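Local atomic coordinates of membrane protein, putative (Geobacter sulfurreducens PCA, PDB entry 2QYB), a protein that may combine membrane transport of the sodium:solute symporter kind with phosphatase activity, and is represented here by its GAF domain. Residues E72-E77 with Q85-T90; Q91-P96 with E100-E105; L126-R131 with N143-L148. All coordinates share one frame; numbering follows the deposited sequence.

Contact 1. Residues E72-E77 with Q85-T90; sequences ETYIGE and QFVNDT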
loop_
_atom_site.group_PDB
_atom_site.type_symbol
_atom_site.label_atom_id
_atom_site.label_comp_id
_atom_site.label_asym_id
_atom_site.label_seq_id
_atom_site.Cartn_x
_atom_site.Cartn_y
_atom_site.Cartn_z
ATOM N N GLU A 72 28.615 -2.566 -5.725
ATOM C CA GLU A 72 28.810 -1.114 -5.952
ATOM C C GLU A 72 27.733 -0.161 -5.364
ATOM O O GLU A 72 27.899 1.064 -5.402
ATOM C CB GLU A 72 28.978 -0.805 -7.457
ATOM C CG GLU A 72 30.264 -1.361 -8.102
ATOM C CD GLU A 72 30.126 -2.813 -8.596
ATOM O OE1 GLU A 72 28.987 -3.383 -8.607
ATOM O OE2 GLU A 72 31.180 -3.375 -8.970
ATOM N N THR A 73 26.643 -0.708 -4.841
ATOM C CA THR A 73 25.650 0.091 -4.141
ATOM C C THR A 73 25.659 -0.283 -2.660
ATOM O O THR A 73 26.011 -1.399 -2.322
ATOM C CB THR A 73 24.230 -0.165 -4.742
ATOM O OG1 THR A 73 23.905 -1.548 -4.598
ATOM C CG2 THR A 73 24.168 0.246 -6.274
ATOM N N TYR A 74 25.232 0.638 -1.782
ATOM C CA TYR A 74 25.121 0.340 -0.333
ATOM C C TYR A 74 24.087 -0.749 -0.061
ATOM O O TYR A 74 24.287 -1.591 0.780
ATOM C CB TYR A 74 24.699 1.563 0.476
ATOM C CG TYR A 74 25.655 2.720 0.508
ATOM C CD1 TYR A 74 26.751 2.729 1.361
ATOM C CD2 TYR A 74 25.427 3.844 -0.269
ATOM C CE1 TYR A 74 27.636 3.815 1.411
ATOM C CE2 TYR A 74 26.302 4.925 -0.225
ATOM C CZ TYR A 74 27.408 4.903 0.619
ATOM O OH TYR A 74 28.265 5.992 0.654
ATOM N N ILE A 75 22.969 -0.689 -0.775
ATOM C CA ILE A 75 21.893 -1.657 -0.649
ATOM C C ILE A 75 22.265 -3.068 -1.163
ATOM O O ILE A 75 21.930 -4.079 -0.557
ATOM C CB ILE A 75 20.627 -1.138 -1.367
ATOM C CG1 ILE A 75 19.418 -2.000 -1.001
ATOM C CG2 ILE A 75 20.856 -1.058 -2.913
ATOM C CD1 ILE A 75 18.127 -1.363 -1.374
ATOM N N GLY A 76 22.988 -3.133 -2.264
ATOM C CA GLY A 76 23.525 -4.405 -2.751
ATOM C C GLY A 76 24.551 -4.992 -1.799
ATOM O O GLY A 76 24.639 -6.211 -1.643
ATOM N N GLU A 77 25.330 -4.120 -1.168
ATOM C CA GLU A 77 26.365 -4.561 -0.250
ATOM C C GLU A 77 25.723 -5.103 1.020
ATOM O O GLU A 77 26.181 -6.086 1.569
ATOM C CB GLU A 77 27.359 -3.420 0.058
ATOM C CG GLU A 77 28.445 -3.725 1.160
ATOM C CD GLU A 77 29.241 -5.002 0.892
ATOM O OE1 GLU A 77 29.181 -5.491 -0.255
ATOM O OE2 GLU A 77 29.925 -5.525 1.814
ATOM N N GLN A 85 24.194 -1.654 6.504
ATOM C CA GLN A 85 24.992 -0.566 5.991
ATOM C C GLN A 85 24.278 0.729 6.368
ATOM O O GLN A 85 23.031 0.837 6.221
ATOM C CB GLN A 85 25.033 -0.669 4.471
ATOM C CG GLN A 85 25.486 -2.008 3.933
ATOM C CD GLN A 85 26.942 -2.281 4.262
ATOM O OE1 GLN A 85 27.845 -1.551 3.817
ATOM N NE2 GLN A 85 27.180 -3.336 5.055
ATOM N N PHE A 86 25.002 1.719 6.859
ATOM C CA PHE A 86 24.323 3.010 7.161
ATOM C C PHE A 86 25.241 4.210 6.966
ATOM O O PHE A 86 26.429 4.059 6.971
ATOM C CB PHE A 86 23.715 3.004 8.587
ATOM C CG PHE A 86 24.722 2.873 9.659
ATOM C CD1 PHE A 86 25.268 4.003 10.266
ATOM C CD2 PHE A 86 25.181 1.611 10.047
ATOM C CE1 PHE A 86 26.246 3.864 11.262
ATOM C CE2 PHE A 86 26.165 1.464 11.045
ATOM C CZ PHE A 86 26.692 2.585 11.640
ATOM N N VAL A 87 24.642 5.376 6.758
ATOM C CA VAL A 87 25.340 6.662 6.642
ATOM C C VAL A 87 24.640 7.615 7.624
ATOM O O VAL A 87 23.433 7.887 7.501
ATOM C CB VAL A 87 25.356 7.220 5.159
ATOM C CG1 VAL A 87 25.936 8.612 5.071
ATOM C CG2 VAL A 87 26.116 6.297 4.252
ATOM N N ASN A 88 25.383 8.081 8.635
ATOM C CA ASN A 88 24.799 8.977 9.643
ATOM C C ASN A 88 24.666 10.435 9.205
ATOM O O ASN A 88 23.752 11.135 9.651
ATOM C CB ASN A 88 25.502 8.824 10.993
ATOM C CG ASN A 88 24.723 7.932 11.922
ATOM O OD1 ASN A 88 25.250 7.058 12.585
ATOM N ND2 ASN A 88 23.450 8.127 11.931
ATOM N N ASP A 89 25.532 10.852 8.277
ATOM C CA ASP A 89 25.496 12.189 7.715
ATOM C C ASP A 89 25.877 12.165 6.228
ATOM O O ASP A 89 27.035 11.985 5.887
ATOM C CB ASP A 89 26.418 13.152 8.490
ATOM C CG ASP A 89 26.138 14.615 8.147
ATOM O OD1 ASP A 89 25.664 14.846 7.017
ATOM O OD2 ASP A 89 26.385 15.520 9.004
ATOM N N THR A 90 24.892 12.391 5.357
ATOM C CA THR A 90 25.134 12.380 3.936
ATOM C C THR A 90 26.197 13.409 3.452
ATOM O O THR A 90 26.726 13.245 2.368
ATOM C CB THR A 90 23.825 12.567 3.135
ATOM O OG1 THR A 90 23.166 13.739 3.602
ATOM C CG2 THR A 90 22.880 11.311 3.272
#

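Contact 2. Residues Q91-P96 with E100-E105; sequences QYMTKP and ELMQKE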
loop_
_atom_site.group_PDB
_atom_site.type_symbol
_atom_site.label_atom_id
_atom_site.label_comp_id
_atom_site.label_asym_id
_atom_site.label_seq_id
_atom_site.Cartn_x
_atom_site.Cartn_y
_atom_site.Cartn_z
ATOM N N GLN A 91 26.520 14.442 4.235
ATOM C CA GLN A 91 27.557 15.363 3.791
ATOM C C GLN A 91 28.932 14.688 3.690
ATOM O O GLN A 91 29.792 15.194 3.009
ATOM C CB GLN A 91 27.605 16.664 4.624
ATOM C CG GLN A 91 28.376 16.565 5.916
ATOM C CD GLN A 91 28.470 17.902 6.718
ATOM O OE1 GLN A 91 28.915 18.936 6.196
ATOM N NE2 GLN A 91 28.104 17.851 8.016
ATOM N N TYR A 92 29.107 13.524 4.321
ATOM C CA TYR A 92 30.419 12.871 4.451
ATOM C C TYR A 92 30.535 11.548 3.732
ATOM O O TYR A 92 31.483 10.807 3.929
ATOM C CB TYR A 92 30.772 12.685 5.954
ATOM C CG TYR A 92 30.798 13.990 6.719
ATOM C CD1 TYR A 92 31.400 15.136 6.172
ATOM C CD2 TYR A 92 30.252 14.079 7.999
ATOM C CE1 TYR A 92 31.420 16.335 6.864
ATOM C CE2 TYR A 92 30.271 15.259 8.707
ATOM C CZ TYR A 92 30.849 16.390 8.121
ATOM O OH TYR A 92 30.872 17.562 8.806
HETATM N N MSE A 93 29.598 11.262 2.862
HETATM C CA MSE A 93 29.705 10.118 1.951
HETATM C C MSE A 93 30.832 10.283 0.968
HETATM O O MSE A 93 31.152 11.398 0.549
HETATM C CB MSE A 93 28.435 10.007 1.129
HETATM C CG MSE A 93 27.200 9.644 1.910
HETATM SE SE MSE A 93 25.670 9.794 0.745
HETATM C CE MSE A 93 25.872 8.085 -0.126
ATOM N N THR A 94 31.401 9.157 0.558
ATOM C CA THR A 94 32.497 9.141 -0.395
ATOM C C THR A 94 32.061 8.898 -1.880
ATOM O O THR A 94 32.914 8.873 -2.762
ATOM C CB THR A 94 33.539 8.062 0.023
ATOM O OG1 THR A 94 32.942 6.768 -0.074
ATOM C CG2 THR A 94 33.998 8.279 1.474
ATOM N N LYS A 95 30.767 8.712 -2.148
ATOM C CA LYS A 95 30.282 8.584 -3.511
ATOM C C LYS A 95 29.743 9.951 -3.931
ATOM O O LYS A 95 28.674 10.382 -3.488
ATOM C CB LYS A 95 29.180 7.548 -3.588
ATOM C CG LYS A 95 29.650 6.118 -3.633
ATOM C CD LYS A 95 28.519 5.166 -3.302
ATOM C CE LYS A 95 29.066 3.751 -2.999
ATOM N NZ LYS A 95 29.783 3.164 -4.184
ATOM N N PRO A 96 30.507 10.665 -4.759
ATOM C CA PRO A 96 30.153 12.073 -4.901
ATOM C C PRO A 96 28.867 12.377 -5.677
ATOM O O PRO A 96 28.137 13.276 -5.284
ATOM C CB PRO A 96 31.396 12.698 -5.554
ATOM C CG PRO A 96 32.213 11.550 -6.112
ATOM C CD PRO A 96 31.720 10.280 -5.505
ATOM N N GLU A 100 25.489 13.787 -3.998
ATOM C CA GLU A 100 24.829 14.955 -4.538
ATOM C C GLU A 100 23.324 14.685 -4.817
ATOM O O GLU A 100 22.472 15.518 -4.499
ATOM C CB GLU A 100 25.579 15.422 -5.791
ATOM C CG GLU A 100 25.095 16.723 -6.371
ATOM C CD GLU A 100 25.239 17.896 -5.414
ATOM O OE1 GLU A 100 26.161 17.880 -4.544
ATOM O OE2 GLU A 100 24.423 18.844 -5.559
ATOM N N LEU A 101 23.008 13.521 -5.394
ATOM C CA LEU A 101 21.612 13.185 -5.776
ATOM C C LEU A 101 20.703 13.090 -4.559
ATOM O O LEU A 101 19.581 13.549 -4.577
ATOM C CB LEU A 101 21.554 11.876 -6.541
ATOM C CG LEU A 101 21.453 11.841 -8.062
ATOM C CD1 LEU A 101 21.884 13.140 -8.811
ATOM C CD2 LEU A 101 22.216 10.598 -8.582
HETATM N N MSE A 102 21.236 12.519 -3.494
HETATM C CA MSE A 102 20.495 12.315 -2.272
HETATM C C MSE A 102 20.250 13.598 -1.492
HETATM O O MSE A 102 19.125 13.800 -1.016
HETATM C CB MSE A 102 21.206 11.301 -1.391
HETATM C CG MSE A 102 21.257 9.894 -2.022
HETATM SE SE MSE A 102 21.874 8.558 -0.747
HETATM C CE MSE A 102 20.769 9.147 0.733
ATOM N N GLN A 103 21.281 14.447 -1.354
ATOM C CA GLN A 103 21.127 15.752 -0.687
ATOM C C GLN A 103 20.121 16.654 -1.452
ATOM O O GLN A 103 19.387 17.450 -0.876
ATOM C CB GLN A 103 22.483 16.478 -0.565
ATOM C CG GLN A 103 23.566 15.770 0.245
ATOM C CD GLN A 103 24.796 16.668 0.506
ATOM O OE1 GLN A 103 25.387 17.264 -0.418
ATOM N NE2 GLN A 103 25.175 16.773 1.770
ATOM N N LYS A 104 20.094 16.510 -2.763
ATOM C CA LYS A 104 19.142 17.223 -3.594
ATOM C C LYS A 104 17.703 16.786 -3.233
ATOM O O LYS A 104 16.777 17.574 -3.315
ATOM C CB LYS A 104 19.528 16.993 -5.082
ATOM C CG LYS A 104 18.581 17.552 -6.167
ATOM C CD LYS A 104 18.367 19.089 -6.134
ATOM C CE LYS A 104 17.090 19.429 -6.918
ATOM N NZ LYS A 104 16.932 20.872 -7.268
ATOM N N GLU A 105 17.520 15.538 -2.820
ATOM C CA GLU A 105 16.250 15.068 -2.279
ATOM C C GLU A 105 16.064 15.472 -0.809
ATOM O O GLU A 105 14.994 15.235 -0.251
ATOM C CB GLU A 105 16.164 13.526 -2.327
ATOM C CG GLU A 105 16.247 12.889 -3.699
ATOM C CD GLU A 105 14.921 12.310 -4.181
ATOM O OE1 GLU A 105 13.835 12.841 -3.824
ATOM O OE2 GLU A 105 14.960 11.331 -4.947
#

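Contact 3. Residues L126-R131 with N143-L148; sequences LSVFSR and NLLESL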
loop_
_atom_site.group_PDB
_atom_site.type_symbol
_atom_site.label_atom_id
_atom_site.label_comp_id
_atom_site.label_asym_id
_atom_site.label_seq_id
_atom_site.Cartn_x
_atom_site.Cartn_y
_atom_site.Cartn_z
ATOM N N LEU A 126 15.278 -3.869 4.355
ATOM C CA LEU A 126 14.544 -2.792 4.920
ATOM C C LEU A 126 15.447 -1.568 4.820
ATOM O O LEU A 126 16.494 -1.567 5.422
ATOM C CB LEU A 126 14.197 -3.104 6.398
ATOM C CG LEU A 126 13.699 -1.932 7.235
ATOM C CD1 LEU A 126 12.388 -1.366 6.604
ATOM C CD2 LEU A 126 13.574 -2.260 8.788
ATOM N N SER A 127 15.041 -0.560 4.041
ATOM C CA SER A 127 15.808 0.678 3.824
ATOM C C SER A 127 15.070 1.816 4.483
ATOM O O SER A 127 13.869 1.941 4.295
ATOM C CB SER A 127 15.940 1.006 2.322
ATOM O OG SER A 127 16.341 -0.137 1.547
ATOM N N VAL A 128 15.765 2.672 5.219
ATOM C CA VAL A 128 15.109 3.806 5.897
ATOM C C VAL A 128 15.898 5.104 5.777
ATOM O O VAL A 128 17.115 5.121 5.814
ATOM C CB VAL A 128 14.880 3.490 7.396
ATOM C CG1 VAL A 128 14.043 2.225 7.535
ATOM C CG2 VAL A 128 16.206 3.281 8.132
ATOM N N PHE A 129 15.180 6.209 5.701
ATOM C CA PHE A 129 15.776 7.501 5.358
ATOM C C PHE A 129 15.165 8.592 6.211
ATOM O O PHE A 129 13.981 8.634 6.382
ATOM C CB PHE A 129 15.476 7.815 3.895
ATOM C CG PHE A 129 15.876 6.733 2.953
ATOM C CD1 PHE A 129 17.131 6.805 2.268
ATOM C CD2 PHE A 129 15.018 5.644 2.713
ATOM C CE1 PHE A 129 17.507 5.826 1.392
ATOM C CE2 PHE A 129 15.393 4.666 1.848
ATOM C CZ PHE A 129 16.643 4.739 1.180
ATOM N N SER A 130 15.983 9.458 6.754
ATOM C CA SER A 130 15.511 10.690 7.370
ATOM C C SER A 130 15.941 11.905 6.507
ATOM O O SER A 130 17.093 12.049 6.188
ATOM C CB SER A 130 16.089 10.824 8.777
ATOM O OG SER A 130 15.791 12.086 9.344
ATOM N N ARG A 131 14.970 12.732 6.122
ATOM C CA ARG A 131 15.216 14.095 5.639
ATOM C C ARG A 131 15.240 15.116 6.797
ATOM O O ARG A 131 15.231 16.339 6.566
ATOM C CB ARG A 131 14.152 14.485 4.598
ATOM C CG ARG A 131 14.288 13.668 3.332
ATOM C CD ARG A 131 13.330 14.075 2.259
ATOM N NE ARG A 131 11.993 13.623 2.611
ATOM C CZ ARG A 131 11.406 12.513 2.160
ATOM N NH1 ARG A 131 12.029 11.715 1.284
ATOM N NH2 ARG A 131 10.159 12.223 2.573
ATOM N N ASN A 143 19.418 -1.514 16.874
ATOM C CA ASN A 143 18.860 -2.651 17.564
ATOM C C ASN A 143 17.390 -2.830 17.132
ATOM O O ASN A 143 16.958 -3.905 16.726
ATOM C CB ASN A 143 18.902 -2.425 19.089
ATOM C CG ASN A 143 20.214 -2.883 19.765
ATOM O OD1 ASN A 143 20.338 -2.792 21.008
ATOM N ND2 ASN A 143 21.181 -3.365 18.973
ATOM N N LEU A 144 16.632 -1.752 17.241
ATOM C CA LEU A 144 15.215 -1.780 17.014
ATOM C C LEU A 144 14.895 -2.104 15.546
ATOM O O LEU A 144 13.973 -2.873 15.271
ATOM C CB LEU A 144 14.565 -0.457 17.484
ATOM C CG LEU A 144 13.070 -0.252 17.164
ATOM C CD1 LEU A 144 12.260 0.350 18.327
ATOM C CD2 LEU A 144 12.866 0.610 15.898
ATOM N N LEU A 145 15.690 -1.566 14.617
ATOM C CA LEU A 145 15.487 -1.844 13.180
ATOM C C LEU A 145 15.711 -3.324 12.836
ATOM O O LEU A 145 14.974 -3.919 12.053
ATOM C CB LEU A 145 16.391 -0.944 12.328
ATOM C CG LEU A 145 16.004 0.527 12.466
ATOM C CD1 LEU A 145 17.071 1.431 11.859
ATOM C CD2 LEU A 145 14.544 0.826 11.924
ATOM N N GLU A 146 16.727 -3.905 13.451
ATOM C CA GLU A 146 17.001 -5.310 13.276
ATOM C C GLU A 146 15.886 -6.129 13.895
ATOM O O GLU A 146 15.547 -7.199 13.386
ATOM C CB GLU A 146 18.349 -5.679 13.913
ATOM C CG GLU A 146 19.501 -5.130 13.132
ATOM C CD GLU A 146 20.862 -5.584 13.674
ATOM O OE1 GLU A 146 21.313 -5.029 14.738
ATOM O OE2 GLU A 146 21.487 -6.483 13.000
ATOM N N SER A 147 15.284 -5.637 14.971
ATOM C CA SER A 147 14.127 -6.369 15.533
ATOM C C SER A 147 12.945 -6.263 14.555
ATOM O O SER A 147 12.316 -7.267 14.188
ATOM C CB SER A 147 13.701 -5.853 16.913
ATOM O OG SER A 147 14.617 -6.243 17.899
ATOM N N LEU A 148 12.661 -5.052 14.113
ATOM C CA LEU A 148 11.634 -4.879 13.112
ATOM C C LEU A 148 11.896 -5.876 11.930
ATOM O O LEU A 148 10.977 -6.560 11.455
ATOM C CB LEU A 148 11.602 -3.399 12.642
ATOM C CG LEU A 148 10.344 -2.778 11.938
ATOM C CD1 LEU A 148 10.733 -1.647 11.038
ATOM C CD2 LEU A 148 9.368 -3.736 11.198
#

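Contact 1. Residues E72-E77 with Q85-T90
Next to Tyr74, which meets both Gln85 and Val87, the hydroxyl Thr73 OG1 is held twice: it accepts the capping bond from Gly76 N at 3.0 Å and donates to the carbonyl of Glu70. Threonine suits this N-cap, its short side chain turning back to a backbone N-H that the first helical turn leaves without a carbonyl. Together with Glu77 N to Thr73 O, this closes the first turn of helix 74-81, which packs beside 85-87, an outermost strand of the antiparallel GAF sheet within the chain. Gln85 and Val87, alternate residues, point to the helix. Gln85 has CG anti to its carbonyl carbon (chi1 -54°), which lays that methylene 3.4 Å from Tyr74 O; a bend at chi2 carries the amide to Glu77. There OE1 meets the aliphatic CG of Glu77 at 3.5 Å, while the amide and carboxylate planes stand 88° apart. NE2 bonds to the Arg83 carbonyl. An alanine in place of Gln85 would probably leave the Arg83 carbonyl without this donor and open a gap beside Glu77 CG. Two residues along, Val87 CG2 approaches the Tyr74 ring obliquely, 4.1 Å from CE1, while Phe110 of the neighbouring strand meets it edge-to-face.

Contact 2. Residues Q91-P96 with E100-E105
The first turn of helix 96-104 joins Pro96 to Glu100 through an i to i+4 backbone bond, Glu100 N to Pro96 O, 3.0 Å long and fairly straight at 159°. The donor stands above the carbonyl plane, 35° out of it, and Glu100 CB also rests 3.4 Å from Pro96 O. Proline fits the first helical position, directly after the N-cap residue Lys95, because its ring already restrains phi to a helical value and no carbonyl of the helix asks for its missing N-H. The loop 91-95 that leads here comes from strand 85-87 of the GAF sheet and turns back along its own helix, so that Met93 faces Met102 and the backbone of Gln91 lies beside the end of Gln103. On the inner side both methionines, present as selenomethionine, cross at about a right angle, with Met93 CE 4.1 Å from Met102 SE. Each chain bends at its last torsion. Flexible, apolar chains of this length suit the buried seam, where both also touch Phe110 of strand 109-115. Nearer the solvent, Gln103 extends beyond CG and brings NE2 alongside the backbone of Gln91, 3.4 Å from its CA; this is close packing of an amide on the chain. Gln91 itself is tied at both backbone ends, N to Asp89 OD1 and O to Arg99 NE.

Contact 3. Residues L126-R131 with N143-L148
Leu126 and Leu148 touch where strand 124-130, in the middle of the antiparallel GAF sheet, is covered by the long C-terminal helix 139-158. The segment axes pass 10.2 Å apart and run at 141° to each other, a separation that branched aliphatic side chains can bridge from both sides. Alternation along the strand turns Leu126 and Val128 to the helix, while Leu145 and Leu148, three residues apart, lie on the helical face that looks back at them. In Leu126, as in Leu148, CG is anti to the backbone N (chi1 166° in Leu126), reaching out from the sheet, and Leu126 CD2 meets Leu148 CD1 at 3.7 Å. The two side chains run roughly perpendicular and meet methyl to methyl. Leu145 differs: its CG is anti to the carbonyl carbon (chi1 -66°), and its CD1 approaches Val128 CG2 at 4.2 Å, a looser touch. Valine's branching at CB suits the strand and keeps its methyls close to the sheet, so the longer leucine spans most of the distance. The N-terminal helix 10-32 completes this layer, Leu26 packing on Leu126, and Leu25 and Leu29 on Leu148. The methyl CD2 of Leu126 also lies against the helix backbone itself, 3.9 Å from Leu145 O.

Contacts 1 and 2 adjoin, their centres about 11 Å apart, because the loop 91-96 continues directly from segment 85-90. Lys95 NZ probably hydrogen-bonds to Glu72 O at 3.1 Å, and Val87 CG1 packs 3.6 Å from Met93 CG, so the loop of contact 2 flanks the helix start of contact 1. Contact 3 reaches the same sheet as contact 1, centre to centre about 13 Å away; Ile75 CD1 lies 3.6 Å from Ser127 OG, whose neighbours Leu126 and Val128 face helix 139-158 instead. The centres of contacts 2 and 3 are about 20 Å apart, yet Glu105 O lies 3.2 Å from Arg131 CD. Contact 1 sits at an outermost strand, contact 3 at the middle one.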